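Side-chain contacts in glycosyl hydrolase 25 (Streptococcus pneumoniae, PDB 4FF5), which is a TIM-barrel hydrolase of glycoside hydrolase family 25 that takes part in host-cell invasion and, like its relatives, probably cleaves cell-wall peptidoglycan: residues A[98-101]-A[102-106]; A[172-176]-A[177-181]; A[184-187]-A[188-192]. One frame throughout, in Å; residues are numbered along the deposited sequence.

All three contacts are local, each made where a helix of the family 25 barrel begins or ends. Interaction 1 is buried: an aspartate caps the turn into helix 104-112 while an isoleucine meets a tyrosine ring. Interactions 2 and 3 are only partly buried. Interaction 2 closes the C-terminal end of helix 163-177 with backbone bonds and a small apolar contact, one flank of it hydrated. Interaction 3 follows two residues on and leads out of strand 182-186 into helix 188-193, with a glycine, not an acidic side chain, at the N-cap. Interactions 2 and 3 thus lie at successive places along the chain, although their centres are about 21 Å apart; interaction 1 touches neither.

Interaction 1. Residues A[98-101]-A[102-106]; sequences NGID and KAYKS. With EDO (1,2-ethanediol), chain C.
The ring of Tyr-104 is approached at its edge, in plane, by the carbonyl oxygen of Asp-101, which lies 3.2 Å from Tyr-104 CD2. On one face sits CG of its own neighbour Lys-105, displaced toward the rim, and Ile-100 reaches the ring obliquely, its CG2 3.8 Å from Tyr-104 CE2. With chi1 at 81°, CG of Tyr-104 stands between its backbone N and carbonyl carbon, a setting that turns the ring back alongside Ile-100 and Asp-101. The carboxylate of Asp-101 does the polar work. Its OD1 accepts from Ala-103 N at 2.8 Å in a fairly straight capping bond, met on the anti side and 28° out of the carboxylate plane; this ties down the turn that precedes the helix. OD2 is engaged by a salt bridge to Arg-81 and by Gly-59 N, so both oxygens of this buried group are held. Lys-102 NZ donates to the Asn-92 carbonyl and to an ethanediol, probably from the crystallisation liquor, through O1 at 3.2 Å and weakly through O2 at 2.9 Å; Lys-102 also makes a cation-pi contact with Phe-96. Asn-98 OD1 accepts from Ile-100 N in an Asx turn. This loop joins strand 77-84 to helix 104-112 of the TIM barrel: Tyr-104 packs against Val-80 and Val-82 of that strand and Ala-142 of helix 129-143, which Ile-100 also touches.

Interaction 2. Residues A[172-176]-A[177-181]; sequences AKLAS and LGAKN
Leu-174 and Ala-179 make the close apolar part of this helix end: Leu-174 CG lies 3.6 Å from Ala-179 CB, and the methyl also rests near the carbonyl oxygen of Leu-174. Because CG of Leu-174 is anti to the backbone N (chi1 -163°), its branches stay on the inner side, where Tyr-140 of helix 129-143 and Tyr-151 of strand 151-155 touch both residues. The backbone beneath forms a Schellman motif. Gly-178 leaves the helix with positive phi (126°), its N donating to Ala-175 O at 2.9 Å from well above the carbonyl plane, while Ala-179 N returns to Leu-174 O at 3.2 Å. Leu-177 lies along the last turn, its CG 3.4 Å from Lys-173 O; the same oxygen accepts a hydrogen bond from Ser-176 OG at 2.8 Å. Toward solvent the contact is looser and mediated by water: one molecule donates to Ala-175 O and Ala-179 O and accepts from Lys-180 NZ at 2.7 Å, so the exposed lysine, which has no direct contact with 172-176, is linked to the helix end through it.

Interaction 3. Residues A[184-187]-A[188-192]; sequences IYVG and VYFME. With EDO (1,2-ethanediol), chain G.
Val-186 meets the helix with CG2, which stands anti to its backbone N while CG1 takes the position between N and the carbonyl carbon (chi1 61°); Phe-190 carries CG anti to N, which brings its ring atom CD2 to that methyl, whereas Met-191 meets it with CB and its thioether end runs on away. This is the strand-to-helix turn of a beta-alpha-beta unit of the TIM barrel, formed by strand 182-186, helix 188-193 and strand 203-207, and the short strand and helix segments meet nearly at right angles (103°). CG2 of Val-186 lies 3.9 Å from Phe-190 CD2, at a slant to the ring, and 4.0 Å from Met-191 CB, so the valine sits against two consecutive helix residues. Phe-190 also touches Val-155 and Met-163 and meets the ring of His-194. Gly-187 holds the N-cap position, and its carbonyl oxygen accepts from Met-191 N at 3.0 Å with an N-H...O angle of 166°, the opening bond of the helix. Met-191 CB comes within 3.3 Å of the same Gly-187 O. Val-188 touches Ile-206 of strand 203-207 and Thr-222. The helix presents the Tyr-189 carbonyl to an ethanediol, probably from the crystallisation liquor: O2 of the diol donates to Tyr-189 O at 2.8 Å and lies at the edge of the tyrosine ring, in its plane, 3.5 Å from Tyr-189 CD1.

Interaction 1. Residues A[98-101]-A[102-106]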
ATOM      1  N   ASN A  98      -7.572   7.985 -16.438  1.00 19.34           N
ATOM      2  CA  ASN A  98      -8.431   8.345 -15.305  1.00 19.47           C
ATOM      3  C   ASN A  98      -7.853   7.874 -13.951  1.00 18.89           C
ATOM      4  O   ASN A  98      -8.503   7.987 -12.918  1.00 19.55           O
ATOM      5  CB  ASN A  98      -9.846   7.796 -15.490  1.00 19.48           C
ATOM      6  CG  ASN A  98      -9.927   6.298 -15.247  1.00 19.08           C
ATOM      7  OD1 ASN A  98      -8.908   5.593 -15.245  1.00 18.79           O
ATOM      8  ND2 ASN A  98     -11.143   5.801 -15.055  1.00 19.23           N
ATOM      9  N   GLY A  99      -6.640   7.346 -13.983  1.00 18.12           N
ATOM     10  CA  GLY A  99      -5.941   6.910 -12.774  1.00 17.70           C
ATOM     11  C   GLY A  99      -6.075   5.449 -12.404  1.00 17.20           C
ATOM     12  O   GLY A  99      -5.309   4.941 -11.560  1.00 16.93           O
ATOM     13  N   ILE A 100      -7.014   4.744 -13.031  1.00 16.71           N
ATOM     14  CA  ILE A 100      -7.168   3.314 -12.771  1.00 16.29           C
ATOM     15  C   ILE A 100      -5.916   2.522 -13.193  1.00 16.24           C
ATOM     16  O   ILE A 100      -5.457   2.607 -14.341  1.00 16.09           O
ATOM     17  CB  ILE A 100      -8.473   2.759 -13.392  1.00 16.48           C
ATOM     18  CG1 ILE A 100      -9.695   3.363 -12.668  1.00 16.61           C
ATOM     19  CG2 ILE A 100      -8.500   1.229 -13.359  1.00 16.81           C
ATOM     20  CD1 ILE A 100      -9.845   2.938 -11.202  1.00 16.36           C
ATOM     21  N   ASP A 101      -5.366   1.767 -12.241  1.00 15.43           N
ATOM     22  CA  ASP A 101      -4.201   0.927 -12.483  1.00 15.84           C
ATOM     23  C   ASP A 101      -4.545  -0.213 -13.470  1.00 15.86           C
ATOM     24  O   ASP A 101      -5.625  -0.821 -13.392  1.00 16.00           O
ATOM     25  CB  ASP A 101      -3.681   0.377 -11.145  1.00 15.58           C
ATOM     26  CG  ASP A 101      -2.385  -0.410 -11.293  1.00 15.77           C
ATOM     27  OD1 ASP A 101      -2.463  -1.572 -11.720  1.00 15.93           O
ATOM     28  OD2 ASP A 101      -1.294   0.124 -10.955  1.00 15.81           O
ATOM     29  N   LYS A 102      -3.632  -0.492 -14.388  1.00 15.90           N
ATOM     30  CA  LYS A 102      -3.881  -1.506 -15.442  1.00 17.25           C
ATOM     31  C   LYS A 102      -3.720  -2.976 -15.012  1.00 17.19           C
ATOM     32  O   LYS A 102      -4.107  -3.876 -15.758  1.00 17.64           O
ATOM     33  CB  LYS A 102      -3.054  -1.197 -16.700  1.00 18.07           C
ATOM     34  CG  LYS A 102      -3.602  -0.016 -17.488  1.00 19.19           C
ATOM     35  CD  LYS A 102      -2.773   0.260 -18.732  1.00 20.53           C
ATOM     36  CE  LYS A 102      -3.427   1.341 -19.568  1.00 21.52           C
ATOM     37  NZ  LYS A 102      -2.534   1.686 -20.701  1.00 23.70           N
ATOM     38  N   ALA A 103      -3.170  -3.229 -13.819  1.00 16.51           N
ATOM     39  CA  ALA A 103      -2.926  -4.601 -13.373  1.00 17.00           C
ATOM     40  C   ALA A 103      -3.670  -5.029 -12.102  1.00 17.01           C
ATOM     41  O   ALA A 103      -3.647  -6.210 -11.767  1.00 17.42           O
ATOM     42  CB  ALA A 103      -1.424  -4.859 -13.204  1.00 17.40           C
ATOM     43  N   TYR A 104      -4.334  -4.095 -11.408  1.00 17.07           N
ATOM     44  CA  TYR A 104      -4.803  -4.386 -10.040  1.00 17.35           C
ATOM     45  C   TYR A 104      -5.728  -5.612  -9.917  1.00 17.76           C
ATOM     46  O   TYR A 104      -5.607  -6.376  -8.963  1.00 17.27           O
ATOM     47  CB  TYR A 104      -5.422  -3.141  -9.367  1.00 17.17           C
ATOM     48  CG  TYR A 104      -6.853  -2.869  -9.774  1.00 17.49           C
ATOM     49  CD1 TYR A 104      -7.915  -3.273  -8.972  1.00 17.80           C
ATOM     50  CD2 TYR A 104      -7.142  -2.221 -10.975  1.00 17.49           C
ATOM     51  CE1 TYR A 104      -9.241  -3.026  -9.343  1.00 18.78           C
ATOM     52  CE2 TYR A 104      -8.451  -1.978 -11.357  1.00 17.86           C
ATOM     53  CZ  TYR A 104      -9.493  -2.377 -10.552  1.00 18.16           C
ATOM     54  OH  TYR A 104     -10.787  -2.119 -10.965  1.00 19.53           O
ATOM     55  N   LYS A 105      -6.618  -5.824 -10.889  1.00 18.66           N
ATOM     56  CA  LYS A 105      -7.539  -6.971 -10.806  1.00 19.70           C
ATOM     57  C   LYS A 105      -6.764  -8.281 -10.794  1.00 20.14           C
ATOM     58  O   LYS A 105      -7.066  -9.191 -10.006  1.00 19.90           O
ATOM     59  CB  LYS A 105      -8.529  -6.981 -11.973  1.00 21.25           C
ATOM     60  CG  LYS A 105      -9.451  -5.781 -12.069  1.00 22.72           C
ATOM     61  CD  LYS A 105     -10.435  -5.988 -13.221  1.00 24.42           C
ATOM     62  CE  LYS A 105     -11.570  -4.990 -13.135  1.00 26.68           C
ATOM     63  NZ  LYS A 105     -12.432  -5.029 -14.354  1.00 28.14           N
ATOM     64  N   SER A 106      -5.758  -8.367 -11.667  1.00 20.09           N
ATOM     65  CA  SER A 106      -4.855  -9.517 -11.703  1.00 20.90           C
ATOM     66  C   SER A 106      -4.068  -9.744 -10.420  1.00 20.05           C
ATOM     67  O   SER A 106      -4.031 -10.865  -9.878  1.00 19.98           O
ATOM     68  CB  SER A 106      -3.890  -9.382 -12.863  1.00 22.18           C
ATOM     69  OG  SER A 106      -4.562  -9.618 -14.089  1.00 24.72           O
TER
HETATM   70  C1  EDO C 302      -3.851   4.894 -23.034  1.00 34.05           C
HETATM   71  O1  EDO C 302      -4.027   4.275 -21.747  1.00 36.05           O
HETATM   72  C2  EDO C 302      -2.645   4.304 -23.740  1.00 33.22           C
HETATM   73  O2  EDO C 302      -2.312   2.989 -23.248  1.00 31.97           O

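Interaction 2. Residues A[172-176]-A[177-181]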
ATOM      1  N   ALA A 172     -11.357  11.508   4.604  1.00 19.19           N
ATOM      2  CA  ALA A 172     -12.756  11.708   4.999  1.00 19.99           C
ATOM      3  C   ALA A 172     -13.739  11.121   3.984  1.00 20.61           C
ATOM      4  O   ALA A 172     -14.729  10.474   4.360  1.00 20.58           O
ATOM      5  CB  ALA A 172     -13.039  13.190   5.207  1.00 20.71           C
ATOM      6  N   LYS A 173     -13.481  11.353   2.697  1.00 20.51           N
ATOM      7  CA  LYS A 173     -14.375  10.819   1.675  1.00 21.45           C
ATOM      8  C   LYS A 173     -14.369   9.290   1.685  1.00 21.54           C
ATOM      9  O   LYS A 173     -15.431   8.649   1.639  1.00 21.15           O
ATOM     10  CB  LYS A 173     -14.042  11.376   0.289  1.00 22.03           C
ATOM     11  CG  LYS A 173     -14.963  10.871  -0.822  1.00 22.89           C
ATOM     12  CD  LYS A 173     -16.334  11.560  -0.744  1.00 24.51           C
ATOM     13  CE  LYS A 173     -17.152  11.265  -1.991  1.00 26.28           C
ATOM     14  NZ  LYS A 173     -18.446  11.999  -1.941  1.00 28.70           N
ATOM     15  N   LEU A 174     -13.176   8.699   1.783  1.00 20.62           N
ATOM     16  CA  LEU A 174     -13.049   7.250   1.809  1.00 20.61           C
ATOM     17  C   LEU A 174     -13.813   6.655   2.991  1.00 21.65           C
ATOM     18  O   LEU A 174     -14.524   5.662   2.840  1.00 22.16           O
ATOM     19  CB  LEU A 174     -11.568   6.880   1.890  1.00 19.89           C
ATOM     20  CG  LEU A 174     -11.106   5.476   1.544  1.00 20.34           C
ATOM     21  CD1 LEU A 174     -11.608   5.080   0.162  1.00 19.93           C
ATOM     22  CD2 LEU A 174      -9.587   5.404   1.611  1.00 18.73           C
ATOM     23  N   ALA A 175     -13.678   7.289   4.161  1.00 22.72           N
ATOM     24  CA  ALA A 175     -14.410   6.869   5.375  1.00 24.10           C
ATOM     25  C   ALA A 175     -15.920   6.883   5.159  1.00 25.40           C
ATOM     26  O   ALA A 175     -16.609   5.898   5.445  1.00 27.10           O
ATOM     27  CB  ALA A 175     -14.032   7.760   6.559  1.00 24.50           C
ATOM     28  N   SER A 176     -16.425   7.995   4.634  1.00 25.95           N
ATOM     29  CA  SER A 176     -17.853   8.173   4.391  1.00 27.61           C
ATOM     30  C   SER A 176     -18.424   7.163   3.379  1.00 27.03           C
ATOM     31  O   SER A 176     -19.616   6.903   3.374  1.00 27.02           O
ATOM     32  CB  SER A 176     -18.140   9.595   3.910  1.00 27.76           C
ATOM     33  OG  SER A 176     -17.832   9.719   2.534  1.00 28.75           O
ATOM     34  N   LEU A 177     -17.570   6.617   2.513  1.00 25.96           N
ATOM     35  CA  LEU A 177     -18.011   5.614   1.552  1.00 25.39           C
ATOM     36  C   LEU A 177     -18.040   4.227   2.177  1.00 25.31           C
ATOM     37  O   LEU A 177     -18.627   3.306   1.613  1.00 25.50           O
ATOM     38  CB  LEU A 177     -17.136   5.608   0.292  1.00 24.44           C
ATOM     39  CG  LEU A 177     -17.183   6.828  -0.626  1.00 24.41           C
ATOM     40  CD1 LEU A 177     -15.997   6.751  -1.568  1.00 23.97           C
ATOM     41  CD2 LEU A 177     -18.501   6.947  -1.389  1.00 25.58           C
ATOM     42  N   GLY A 178     -17.387   4.077   3.327  1.00 24.79           N
ATOM     43  CA  GLY A 178     -17.428   2.827   4.090  1.00 24.80           C
ATOM     44  C   GLY A 178     -16.109   2.169   4.472  1.00 23.38           C
ATOM     45  O   GLY A 178     -16.105   1.168   5.197  1.00 23.56           O
ATOM     46  N   ALA A 179     -14.995   2.690   3.963  1.00 22.20           N
ATOM     47  CA  ALA A 179     -13.672   2.186   4.361  1.00 21.76           C
ATOM     48  C   ALA A 179     -13.465   2.367   5.869  1.00 22.04           C
ATOM     49  O   ALA A 179     -13.733   3.434   6.403  1.00 22.80           O
ATOM     50  CB  ALA A 179     -12.571   2.899   3.600  1.00 20.79           C
ATOM     51  N   LYS A 180     -12.974   1.319   6.533  1.00 22.94           N
ATOM     52  CA  LYS A 180     -12.722   1.349   7.973  1.00 23.20           C
ATOM     53  C   LYS A 180     -11.229   1.432   8.267  1.00 21.41           C
ATOM     54  O   LYS A 180     -10.809   2.167   9.151  1.00 21.01           O
ATOM     55  CB  LYS A 180     -13.289   0.089   8.645  1.00 25.30           C
ATOM     56  CG  LYS A 180     -14.761  -0.192   8.355  1.00 27.03           C
ATOM     57  CD  LYS A 180     -15.651   0.897   8.910  1.00 27.34           C
ATOM     58  CE  LYS A 180     -17.098   0.633   8.533  1.00 29.27           C
ATOM     59  NZ  LYS A 180     -17.816   1.931   8.643  1.00 29.88           N
ATOM     60  N   ASN A 181     -10.454   0.616   7.557  1.00 20.83           N
ATOM     61  CA  ASN A 181      -9.012   0.551   7.725  1.00 19.41           C
ATOM     62  C   ASN A 181      -8.439   1.515   6.719  1.00 17.99           C
ATOM     63  O   ASN A 181      -8.430   1.229   5.514  1.00 17.19           O
ATOM     64  CB  ASN A 181      -8.509  -0.879   7.497  1.00 19.73           C
ATOM     65  CG  ASN A 181      -9.125  -1.875   8.469  1.00 20.94           C
ATOM     66  OD1 ASN A 181      -9.621  -1.500   9.538  1.00 21.58           O
ATOM     67  ND2 ASN A 181      -9.093  -3.143   8.107  1.00 21.32           N
TER
HETATM   68  O   HOH W   1     -16.344   3.796   7.372  1.00 35.53           O

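Interaction 3. Residues A[184-187]-A[188-192]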
ATOM      1  N   ILE A 184      -1.986   5.734   6.154  1.00 12.36           N
ATOM      2  CA  ILE A 184      -1.249   6.700   5.320  1.00 11.59           C
ATOM      3  C   ILE A 184       0.214   6.263   5.141  1.00 11.33           C
ATOM      4  O   ILE A 184       0.875   5.914   6.089  1.00 11.07           O
ATOM      5  CB  ILE A 184      -1.324   8.161   5.880  1.00 11.56           C
ATOM      6  CG1 ILE A 184      -0.534   9.110   4.954  1.00 11.39           C
ATOM      7  CG2 ILE A 184      -0.803   8.214   7.331  1.00 11.40           C
ATOM      8  CD1 ILE A 184      -0.736  10.590   5.242  1.00 11.67           C
ATOM      9  N   TYR A 185       0.673   6.247   3.889  1.00 10.94           N
ATOM     10  CA  TYR A 185       2.077   6.126   3.552  1.00 11.25           C
ATOM     11  C   TYR A 185       2.646   7.528   3.268  1.00 11.26           C
ATOM     12  O   TYR A 185       2.130   8.272   2.420  1.00 11.11           O
ATOM     13  CB  TYR A 185       2.206   5.217   2.329  1.00 10.91           C
ATOM     14  CG  TYR A 185       3.546   5.178   1.616  1.00 11.25           C
ATOM     15  CD1 TYR A 185       4.418   4.118   1.803  1.00 11.34           C
ATOM     16  CD2 TYR A 185       3.917   6.192   0.719  1.00 11.42           C
ATOM     17  CE1 TYR A 185       5.618   4.048   1.102  1.00 11.62           C
ATOM     18  CE2 TYR A 185       5.121   6.132   0.022  1.00 11.77           C
ATOM     19  CZ  TYR A 185       5.963   5.075   0.218  1.00 11.70           C
ATOM     20  OH  TYR A 185       7.155   5.033  -0.492  1.00 12.37           O
ATOM     21  N   VAL A 186       3.698   7.891   3.998  1.00 11.66           N
ATOM     22  CA  VAL A 186       4.311   9.215   3.811  1.00 11.73           C
ATOM     23  C   VAL A 186       5.760   9.198   4.315  1.00 12.20           C
ATOM     24  O   VAL A 186       6.053   8.574   5.338  1.00 12.09           O
ATOM     25  CB  VAL A 186       3.432  10.328   4.470  1.00 11.90           C
ATOM     26  CG1 VAL A 186       3.271  10.143   5.980  1.00 12.38           C
ATOM     27  CG2 VAL A 186       3.947  11.729   4.132  1.00 11.98           C
ATOM     28  N   GLY A 187       6.662   9.859   3.594  1.00 12.82           N
ATOM     29  CA  GLY A 187       8.058   9.970   4.062  1.00 13.01           C
ATOM     30  C   GLY A 187       8.132  10.937   5.237  1.00 13.10           C
ATOM     31  O   GLY A 187       7.259  11.813   5.403  1.00 12.80           O
ATOM     32  N   VAL A 188       9.173  10.803   6.063  1.00 13.15           N
ATOM     33  CA  VAL A 188       9.275  11.623   7.273  1.00 13.86           C
ATOM     34  C   VAL A 188       9.441  13.120   6.927  1.00 14.89           C
ATOM     35  O   VAL A 188       8.762  13.996   7.503  1.00 14.70           O
ATOM     36  CB  VAL A 188      10.428  11.144   8.184  1.00 14.03           C
ATOM     37  CG1 VAL A 188      10.639  12.135   9.322  1.00 14.30           C
ATOM     38  CG2 VAL A 188      10.114   9.748   8.732  1.00 13.70           C
ATOM     39  N   TYR A 189      10.340  13.404   5.997  1.00 15.93           N
ATOM     40  CA  TYR A 189      10.593  14.792   5.628  1.00 18.39           C
ATOM     41  C   TYR A 189       9.366  15.463   5.014  1.00 17.38           C
ATOM     42  O   TYR A 189       9.060  16.611   5.333  1.00 17.72           O
ATOM     43  CB  TYR A 189      11.782  14.874   4.677  1.00 22.25           C
ATOM     44  CG  TYR A 189      13.086  14.443   5.299  1.00 25.61           C
ATOM     45  CD1 TYR A 189      13.606  15.108   6.407  1.00 27.44           C
ATOM     46  CD2 TYR A 189      13.795  13.372   4.772  1.00 28.38           C
ATOM     47  CE1 TYR A 189      14.800  14.706   6.986  1.00 31.09           C
ATOM     48  CE2 TYR A 189      14.991  12.960   5.341  1.00 32.30           C
ATOM     49  CZ  TYR A 189      15.491  13.637   6.442  1.00 32.81           C
ATOM     50  OH  TYR A 189      16.684  13.221   6.995  1.00 37.15           O
ATOM     51  N   PHE A 190       8.655  14.743   4.148  1.00 16.68           N
ATOM     52  CA  PHE A 190       7.437  15.281   3.548  1.00 16.26           C
ATOM     53  C   PHE A 190       6.386  15.597   4.621  1.00 16.21           C
ATOM     54  O   PHE A 190       5.802  16.683   4.637  1.00 15.59           O
ATOM     55  CB  PHE A 190       6.854  14.308   2.503  1.00 16.08           C
ATOM     56  CG  PHE A 190       5.780  14.926   1.650  1.00 16.62           C
ATOM     57  CD1 PHE A 190       6.105  15.531   0.440  1.00 17.33           C
ATOM     58  CD2 PHE A 190       4.463  14.954   2.076  1.00 16.89           C
ATOM     59  CE1 PHE A 190       5.129  16.131  -0.343  1.00 18.60           C
ATOM     60  CE2 PHE A 190       3.473  15.559   1.295  1.00 17.94           C
ATOM     61  CZ  PHE A 190       3.810  16.146   0.077  1.00 17.82           C
ATOM     62  N   MET A 191       6.150  14.621   5.494  1.00 16.35           N
ATOM     63  CA  MET A 191       5.212  14.741   6.599  1.00 17.43           C
ATOM     64  C   MET A 191       5.509  15.990   7.428  1.00 17.89           C
ATOM     65  O   MET A 191       4.598  16.750   7.733  1.00 17.06           O
ATOM     66  CB  MET A 191       5.300  13.485   7.487  1.00 17.65           C
ATOM     67  CG  MET A 191       4.551  13.588   8.812  1.00 19.64           C
ATOM     68  SD  MET A 191       4.533  11.993   9.651  1.00 20.39           S
ATOM     69  CE  MET A 191       6.231  11.901  10.216  1.00 22.00           C
ATOM     70  N   GLU A 192       6.786  16.189   7.777  1.00 18.23           N
ATOM     71  CA  GLU A 192       7.185  17.328   8.610  1.00 20.09           C
ATOM     72  C   GLU A 192       7.108  18.649   7.837  1.00 19.93           C
ATOM     73  O   GLU A 192       6.572  19.639   8.353  1.00 18.88           O
ATOM     74  CB  GLU A 192       8.572  17.095   9.220  1.00 22.34           C
ATOM     75  CG  GLU A 192       8.605  15.888  10.174  1.00 23.67           C
ATOM     76  CD  GLU A 192       9.995  15.526  10.661  1.00 26.60           C
ATOM     77  OE1 GLU A 192      10.989  16.007  10.070  1.00 29.17           O
ATOM     78  OE2 GLU A 192      10.104  14.741  11.636  1.00 27.10           O
TER
HETATM   79  C1  EDO G 306      11.768  18.414   4.444  1.00 33.62           C
HETATM   80  O1  EDO G 306      10.725  18.449   3.452  1.00 37.41           O
HETATM   81  C2  EDO G 306      11.219  18.877   5.785  1.00 36.16           C
HETATM   82  O2  EDO G 306      11.284  17.757   6.674  1.00 36.33           O